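Local structure of bifunctional GH43-CE protein (Bacteroides eggerthii, 6MLY) at residues Asp32-Arg37 / Gly201-Lys206; Val255-Pro258 / Trp262-Tyr265; Asn716-Ile721 / Ser748-Ala753. The protein probably takes part in arabinoxylan breakdown, joining a family 43 glycoside hydrolase domain, likely of xylosidase type, to a carbohydrate esterase domain. All blocks are in the same frame, centred on the assembly; numbering follows the deposited sequence.

Contact 1 (Asp32-Arg37 / Gly201-Lys206); sequences DMSMLR and GSQLFK. With EDO (1,2-ethanediol), chain F.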
# COMPACT_ATOMS: atom_id res chain seq x y z
N ASP A 32 -5.52 -21.85 5.21
CA ASP A 32 -5.55 -23.31 5.23
C ASP A 32 -5.11 -23.81 6.61
O ASP A 32 -4.08 -24.47 6.75
CB ASP A 32 -4.69 -23.91 4.12
CG ASP A 32 -5.07 -23.45 2.73
OD1 ASP A 32 -5.98 -22.60 2.61
OD2 ASP A 32 -4.45 -23.96 1.77
N MET A 33 -5.91 -23.46 7.62
CA MET A 33 -5.66 -23.85 8.99
C MET A 33 -6.02 -25.33 9.16
O MET A 33 -7.01 -25.82 8.61
CB MET A 33 -6.49 -23.02 9.97
CG MET A 33 -6.01 -21.60 10.12
SD MET A 33 -7.01 -20.64 11.28
CE MET A 33 -8.53 -20.46 10.35
N SER A 34 -5.17 -26.04 9.92
CA SER A 34 -5.47 -27.32 10.50
C SER A 34 -5.22 -27.20 12.01
O SER A 34 -4.08 -27.06 12.43
CB SER A 34 -4.65 -28.41 9.87
OG SER A 34 -5.09 -29.70 10.27
N MET A 35 -6.31 -27.23 12.79
CA MET A 35 -6.29 -26.94 14.22
C MET A 35 -6.59 -28.21 15.03
O MET A 35 -7.30 -29.12 14.58
CB MET A 35 -7.33 -25.86 14.55
CG MET A 35 -7.10 -25.14 15.87
SD MET A 35 -8.23 -23.74 16.08
CE MET A 35 -7.47 -22.56 14.97
N LEU A 36 -6.02 -28.26 16.24
CA LEU A 36 -6.41 -29.27 17.21
C LEU A 36 -6.11 -28.76 18.62
O LEU A 36 -5.39 -27.76 18.80
CB LEU A 36 -5.70 -30.60 16.91
CG LEU A 36 -4.17 -30.59 16.89
CD1 LEU A 36 -3.58 -30.47 18.29
CD2 LEU A 36 -3.65 -31.85 16.23
N ARG A 37 -6.70 -29.47 19.59
CA ARG A 37 -6.52 -29.24 21.00
C ARG A 37 -5.79 -30.45 21.59
O ARG A 37 -5.93 -31.55 21.10
CB ARG A 37 -7.89 -29.06 21.67
CG ARG A 37 -7.81 -28.78 23.17
CD ARG A 37 -9.12 -28.25 23.71
NE ARG A 37 -10.14 -29.27 23.79
CZ ARG A 37 -10.15 -30.25 24.69
NH1 ARG A 37 -9.22 -30.26 25.63
NH2 ARG A 37 -11.06 -31.20 24.64
N GLY A 201 -11.40 -28.56 0.29
CA GLY A 201 -10.57 -28.36 1.51
C GLY A 201 -10.90 -29.37 2.60
O GLY A 201 -11.16 -29.00 3.74
N SER A 202 -10.88 -30.66 2.22
CA SER A 202 -11.39 -31.75 3.04
C SER A 202 -10.71 -31.74 4.42
O SER A 202 -9.49 -31.67 4.50
CB SER A 202 -11.20 -33.08 2.35
OG SER A 202 -12.13 -33.23 1.28
N GLN A 203 -11.52 -31.80 5.48
CA GLN A 203 -11.04 -31.89 6.87
C GLN A 203 -12.02 -32.75 7.67
O GLN A 203 -13.16 -32.35 7.90
CB GLN A 203 -10.89 -30.50 7.49
CG GLN A 203 -9.76 -29.67 6.88
CD GLN A 203 -9.31 -28.56 7.80
OE1 GLN A 203 -8.95 -28.79 8.95
NE2 GLN A 203 -9.31 -27.35 7.28
N LEU A 204 -11.56 -33.94 8.09
CA LEU A 204 -12.43 -34.94 8.72
C LEU A 204 -12.29 -34.87 10.24
O LEU A 204 -11.17 -34.79 10.77
CB LEU A 204 -12.07 -36.33 8.20
CG LEU A 204 -12.98 -37.46 8.69
CD1 LEU A 204 -14.43 -37.20 8.33
CD2 LEU A 204 -12.52 -38.80 8.13
N PHE A 205 -13.44 -34.91 10.92
CA PHE A 205 -13.53 -34.98 12.38
C PHE A 205 -14.63 -35.99 12.76
O PHE A 205 -15.76 -35.90 12.27
CB PHE A 205 -13.81 -33.60 12.97
CG PHE A 205 -12.72 -32.60 12.72
CD1 PHE A 205 -11.74 -32.37 13.68
CD2 PHE A 205 -12.63 -31.93 11.51
CE1 PHE A 205 -10.72 -31.46 13.44
CE2 PHE A 205 -11.60 -31.03 11.28
CZ PHE A 205 -10.65 -30.80 12.24
N LYS A 206 -14.27 -36.95 13.62
CA LYS A 206 -15.23 -37.82 14.25
C LYS A 206 -15.59 -37.23 15.62
O LYS A 206 -14.71 -37.04 16.46
CB LYS A 206 -14.67 -39.23 14.37
CG LYS A 206 -15.68 -40.31 14.72
CD LYS A 206 -15.05 -41.67 14.92
CE LYS A 206 -16.06 -42.73 15.29
NZ LYS A 206 -15.45 -44.08 15.24
C1 EDO F . -5.47 -22.71 -1.37
O1 EDO F . -5.33 -22.20 -0.04
C2 EDO F . -4.17 -23.40 -1.76
O2 EDO F . -3.89 -24.44 -0.81
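A sparse side-chain bridge, carried by Gln203 against Met33 and Phe205 against Met35, spans the middle of a five-bladed beta-propeller, the fold of glycoside hydrolase family 43. Strand 34-38 opens the first blade and strand 203-207 a later one; no beta pairing joins them, and at the nearest approach the CA atoms of Ser34 and Gln203 are 8.1 Å apart. Gln203 fills the distance. Its CG lies beside the backbone N (chi1 -68°), and the chain runs on extended, which brings the amide up to the backbone of Met33. There NE2 gives Met33 O a weak hydrogen bond of 3.1 Å, bent to 135° at the proton. The other end of the same amide, OE1, is hydrogen-bonded to the hydroxyl of Tyr265, so both halves of the group have partners and the flip of the amide is likely to be fixed. Ser34 merely passes by: its OG turns to the backbone N of Leu100 and stays 4.2 Å from Gln203 OE1. One residue further along, Met35 O comes up to the edge of the Phe205 ring, near its plane, 4.3 Å from CE1, while Arg101 makes a cation-pi contact with that ring. Beyond the bridge, just ahead of strand 34-38, the Asp32 carboxylate holds an ethanediol molecule, probably from the crystallisation liquor, which Arg275 also binds. With an alanine here in place of Asp32, the diol would probably keep Arg275 but lose its carboxylate acceptors and be more loosely held. Both diol hydroxyls close on one carboxylate oxygen: O1 and O2 of ethanediol each lie 2.7 Å from Asp32 OD2.

Contact 2 (Val255-Pro258 / Trp262-Tyr265); sequences VDTP and WFAY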
# COMPACT_ATOMS: atom_id res chain seq x y z
N VAL A 255 -13.15 -27.34 16.34
CA VAL A 255 -12.32 -27.43 17.53
C VAL A 255 -13.20 -27.15 18.74
O VAL A 255 -14.07 -26.28 18.69
CB VAL A 255 -11.12 -26.47 17.49
CG1 VAL A 255 -11.56 -25.03 17.27
CG2 VAL A 255 -10.29 -26.58 18.76
N ASP A 256 -12.94 -27.89 19.82
CA ASP A 256 -13.72 -27.81 21.05
C ASP A 256 -12.84 -27.19 22.13
O ASP A 256 -11.62 -27.12 21.98
CB ASP A 256 -14.26 -29.19 21.45
CG ASP A 256 -13.19 -30.23 21.79
OD1 ASP A 256 -12.09 -30.17 21.20
OD2 ASP A 256 -13.48 -31.10 22.64
N THR A 257 -13.48 -26.74 23.22
CA THR A 257 -12.80 -26.23 24.40
C THR A 257 -12.93 -27.26 25.51
O THR A 257 -13.89 -28.02 25.53
CB THR A 257 -13.38 -24.87 24.83
OG1 THR A 257 -14.75 -25.06 25.21
CG2 THR A 257 -13.30 -23.82 23.74
N PRO A 258 -11.99 -27.31 26.49
CA PRO A 258 -12.08 -28.25 27.60
C PRO A 258 -13.44 -28.25 28.33
O PRO A 258 -13.86 -29.29 28.83
CB PRO A 258 -10.95 -27.83 28.56
CG PRO A 258 -10.45 -26.49 28.04
CD PRO A 258 -10.79 -26.47 26.57
N TRP A 262 -18.03 -25.27 21.39
CA TRP A 262 -17.57 -25.59 20.04
C TRP A 262 -17.40 -24.32 19.19
O TRP A 262 -18.10 -23.30 19.37
CB TRP A 262 -18.50 -26.61 19.38
CG TRP A 262 -18.39 -27.98 19.96
CD1 TRP A 262 -19.07 -28.48 21.04
CD2 TRP A 262 -17.53 -29.04 19.51
NE1 TRP A 262 -18.70 -29.78 21.27
CE2 TRP A 262 -17.75 -30.15 20.35
CE3 TRP A 262 -16.59 -29.16 18.47
CZ2 TRP A 262 -17.08 -31.36 20.20
CZ3 TRP A 262 -15.93 -30.36 18.31
CH2 TRP A 262 -16.17 -31.44 19.17
N PHE A 263 -16.43 -24.40 18.27
CA PHE A 263 -16.07 -23.35 17.35
C PHE A 263 -15.73 -23.97 15.99
O PHE A 263 -15.29 -25.12 15.93
CB PHE A 263 -14.89 -22.54 17.89
CG PHE A 263 -15.20 -21.71 19.10
CD1 PHE A 263 -15.07 -22.23 20.38
CD2 PHE A 263 -15.63 -20.40 18.97
CE1 PHE A 263 -15.36 -21.46 21.50
CE2 PHE A 263 -15.93 -19.63 20.09
CZ PHE A 263 -15.79 -20.16 21.35
N ALA A 264 -15.94 -23.21 14.92
CA ALA A 264 -15.48 -23.55 13.58
C ALA A 264 -14.36 -22.58 13.18
O ALA A 264 -14.61 -21.38 13.08
CB ALA A 264 -16.62 -23.47 12.60
N TYR A 265 -13.14 -23.10 12.98
CA TYR A 265 -12.04 -22.27 12.50
C TYR A 265 -12.11 -22.22 10.96
O TYR A 265 -12.15 -23.27 10.32
CB TYR A 265 -10.69 -22.76 13.03
CG TYR A 265 -10.26 -24.14 12.60
CD1 TYR A 265 -9.54 -24.34 11.43
CD2 TYR A 265 -10.55 -25.25 13.38
CE1 TYR A 265 -9.14 -25.61 11.04
CE2 TYR A 265 -10.16 -26.52 13.00
CZ TYR A 265 -9.44 -26.70 11.83
OH TYR A 265 -9.05 -27.96 11.47
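Val255 and Phe263 form the hydrogen-bonded pair of an antiparallel beta hairpin, strands 250-256 and 262-269, at the start of one blade of the family 43 propeller. The backbone sets the register. Val255 N donates to Phe263 O over 3.1 Å in a nearly straight bond (168°), and Phe263 N returns one to Val255 O at 3.0 Å. Asp256 and Trp262 follow as a non-hydrogen-bonded pair close to the turn, which Thr257 helps to close by accepting from the backbone N of Arg261 at its OG1.

The aromatic contacts lie on both faces of the hairpin. On the face of Asp256 and Trp262 the two side chains run side by side in the same direction. The indole extends under its cross-strand neighbour, so that Asp256 CB sits over the six-membered ring in a CH-pi contact, 3.5 Å from the centroid. With CG between the backbone N and the carbonyl carbon (chi1 64°), the carboxylate is carried on past the ring, their planes 27° apart, to a salt bridge with Arg37.

Apolar contacts occupy the face of Val255 and Phe263. Thr257 presents its methyl rather than its hydroxyl to the phenyl ring, with CG2 at the ring edge, 3.9 Å from Phe263 CE1. Val255 uses a single branch towards the opposite strand: CG1 packs on Phe263 CB at 4.2 Å and also meets Tyr265, whose side chain it crosses at about a right angle, touching the ring at its edge, 4.0 Å from CD2.

Contact 3 (Asn716-Ile721 / Ser748-Ala753); sequences NPITYI and SEALRA. With NA (sodium ion), chain H.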
# COMPACT_ATOMS: atom_id res chain seq x y z
N ASN A 716 -10.74 33.66 -18.64
CA ASN A 716 -9.75 34.64 -18.20
C ASN A 716 -10.08 35.09 -16.77
O ASN A 716 -11.14 35.66 -16.54
CB ASN A 716 -9.73 35.84 -19.16
CG ASN A 716 -8.69 36.89 -18.81
OD1 ASN A 716 -8.20 36.94 -17.68
ND2 ASN A 716 -8.35 37.72 -19.77
N PRO A 717 -9.18 34.86 -15.79
CA PRO A 717 -9.42 35.29 -14.41
C PRO A 717 -9.63 36.81 -14.23
O PRO A 717 -10.37 37.21 -13.33
CB PRO A 717 -8.16 34.87 -13.64
CG PRO A 717 -7.51 33.82 -14.50
CD PRO A 717 -7.90 34.15 -15.93
N ILE A 718 -8.98 37.63 -15.07
CA ILE A 718 -9.06 39.10 -14.99
C ILE A 718 -10.53 39.55 -14.95
O ILE A 718 -10.89 40.42 -14.17
CB ILE A 718 -8.27 39.77 -16.14
CG1 ILE A 718 -6.76 39.67 -15.93
CG2 ILE A 718 -8.71 41.22 -16.34
CD1 ILE A 718 -5.91 40.28 -17.04
N THR A 719 -11.37 38.93 -15.78
CA THR A 719 -12.80 39.23 -15.89
C THR A 719 -13.44 39.44 -14.51
O THR A 719 -14.29 40.32 -14.36
CB THR A 719 -13.52 38.11 -16.65
OG1 THR A 719 -12.90 38.01 -17.93
CG2 THR A 719 -15.01 38.35 -16.82
N TYR A 720 -13.05 38.65 -13.51
CA TYR A 720 -13.82 38.48 -12.27
C TYR A 720 -13.14 39.16 -11.07
O TYR A 720 -13.50 38.87 -9.92
CB TYR A 720 -14.02 36.98 -11.99
CG TYR A 720 -14.52 36.18 -13.16
CD1 TYR A 720 -15.88 36.11 -13.44
CD2 TYR A 720 -13.66 35.50 -14.01
CE1 TYR A 720 -16.36 35.39 -14.53
CE2 TYR A 720 -14.12 34.78 -15.09
CZ TYR A 720 -15.48 34.72 -15.35
OH TYR A 720 -15.95 34.02 -16.42
N ILE A 721 -12.18 40.07 -11.32
CA ILE A 721 -11.42 40.75 -10.24
C ILE A 721 -12.28 41.85 -9.61
O ILE A 721 -12.90 42.66 -10.31
CB ILE A 721 -10.10 41.35 -10.76
CG1 ILE A 721 -9.18 40.30 -11.39
CG2 ILE A 721 -9.39 42.11 -9.64
CD1 ILE A 721 -7.98 40.90 -12.09
N SER A 748 -1.17 40.84 -12.97
CA SER A 748 -0.74 41.58 -11.79
C SER A 748 -1.20 43.05 -11.85
O SER A 748 -1.54 43.61 -10.81
CB SER A 748 0.75 41.48 -11.56
OG SER A 748 1.42 41.07 -12.74
N GLU A 749 -1.22 43.65 -13.04
CA GLU A 749 -1.68 45.05 -13.18
C GLU A 749 -3.19 45.12 -12.87
O GLU A 749 -3.63 45.99 -12.12
CB GLU A 749 -1.39 45.65 -14.56
CG GLU A 749 0.07 46.03 -14.79
CD GLU A 749 0.69 46.95 -13.74
OE1 GLU A 749 0.70 48.21 -13.97
OE2 GLU A 749 1.19 46.42 -12.73
N ALA A 750 -3.96 44.21 -13.46
CA ALA A 750 -5.41 44.19 -13.27
C ALA A 750 -5.73 44.10 -11.78
O ALA A 750 -6.59 44.82 -11.27
CB ALA A 750 -6.01 43.06 -14.06
N LEU A 751 -5.00 43.22 -11.08
CA LEU A 751 -5.15 42.97 -9.64
C LEU A 751 -4.77 44.22 -8.84
O LEU A 751 -5.60 44.77 -8.12
CB LEU A 751 -4.26 41.78 -9.24
CG LEU A 751 -4.71 40.41 -9.73
CD1 LEU A 751 -3.57 39.41 -9.63
CD2 LEU A 751 -5.91 39.91 -8.94
N ARG A 752 -3.52 44.67 -8.99
CA ARG A 752 -2.96 45.76 -8.17
C ARG A 752 -3.85 47.00 -8.22
O ARG A 752 -3.89 47.77 -7.27
CB ARG A 752 -1.56 46.14 -8.66
CG ARG A 752 -0.82 47.10 -7.75
CD ARG A 752 0.59 47.34 -8.23
NE ARG A 752 0.56 48.03 -9.51
CZ ARG A 752 0.36 49.34 -9.64
NH1 ARG A 752 0.32 50.11 -8.57
NH2 ARG A 752 0.21 49.87 -10.85
N ALA A 753 -4.56 47.17 -9.35
CA ALA A 753 -5.48 48.28 -9.58
C ALA A 753 -6.64 48.24 -8.57
O ALA A 753 -7.24 49.27 -8.29
CB ALA A 753 -6.01 48.25 -10.99
NA NA H . -14.76 38.38 -8.11
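Ala750 is the small knob here, pressed from helix 741-752 into a shallow hollow between Ile718 and Ile721 in the alpha/beta-hydrolase domain that forms the esterase part of the protein. The hollow is made by a short 3-10 turn and the loop just after it, between helix 709-714 and strand 727-733. Three residues apart, the two isoleucines come out as its walls. Ile718 lies alongside the methyl, with CG1 3.9 Å and CG2 4.0 Å from Ala750 CB, whereas Ile721 reaches it end-on, CD1 coming to 3.5 Å from Ala750 CB.

Ile721 is the larger bump. Its CB points at the helix, and with CG1 beside the backbone N (chi1 -58°) and the chain extended to CD1 (chi2 171°), the terminal methyl is pushed into the notch between Ala750 and Leu751. There CD1 is 3.9 Å from Leu751 CD2, the two side chains crossing at about a right angle. Leu751 also packs on Leu757 of strand 757-763, tying this notch to the central sheet. No hydrogen bond crosses; the fit is entirely apolar.

The turn's shape is fixed from within. Asn716 OD1 accepts from Ile718 N in an Asx turn, the donor standing above the carbonyl plane, and Tyr720 N and Ile721 N each bond to the carbonyl three residues back. Next to the packed isoleucine, the chain turns a carbonyl to a sodium ion, which Thr639, Asp722 and Asp725 also bind: Tyr720 O lies 2.3 Å from the metal.

In the fold
Contacts 1 and 2 belong to the same propeller, their centres 11 Å apart, and meet directly at the Tyr265 hydroxyl. That OH probably hydrogen-bonds both Gln203 OE1, at 2.7 Å, and Met35 N, at 3.1 Å, so one hydroxyl of contact 2 touches both segments of contact 1. The salt bridge from Arg37 to Asp256 is a second tie between them. Contact 1 is nearer Asp143, the predicted pKa-modulating residue: the Gln203 side chain is about 7 Å from that of Asp143, against about 12 Å for the side chain of Tyr265. Contact 3, beside its sodium site, lies in the esterase part, its centre about 75 Å from that of contact 1.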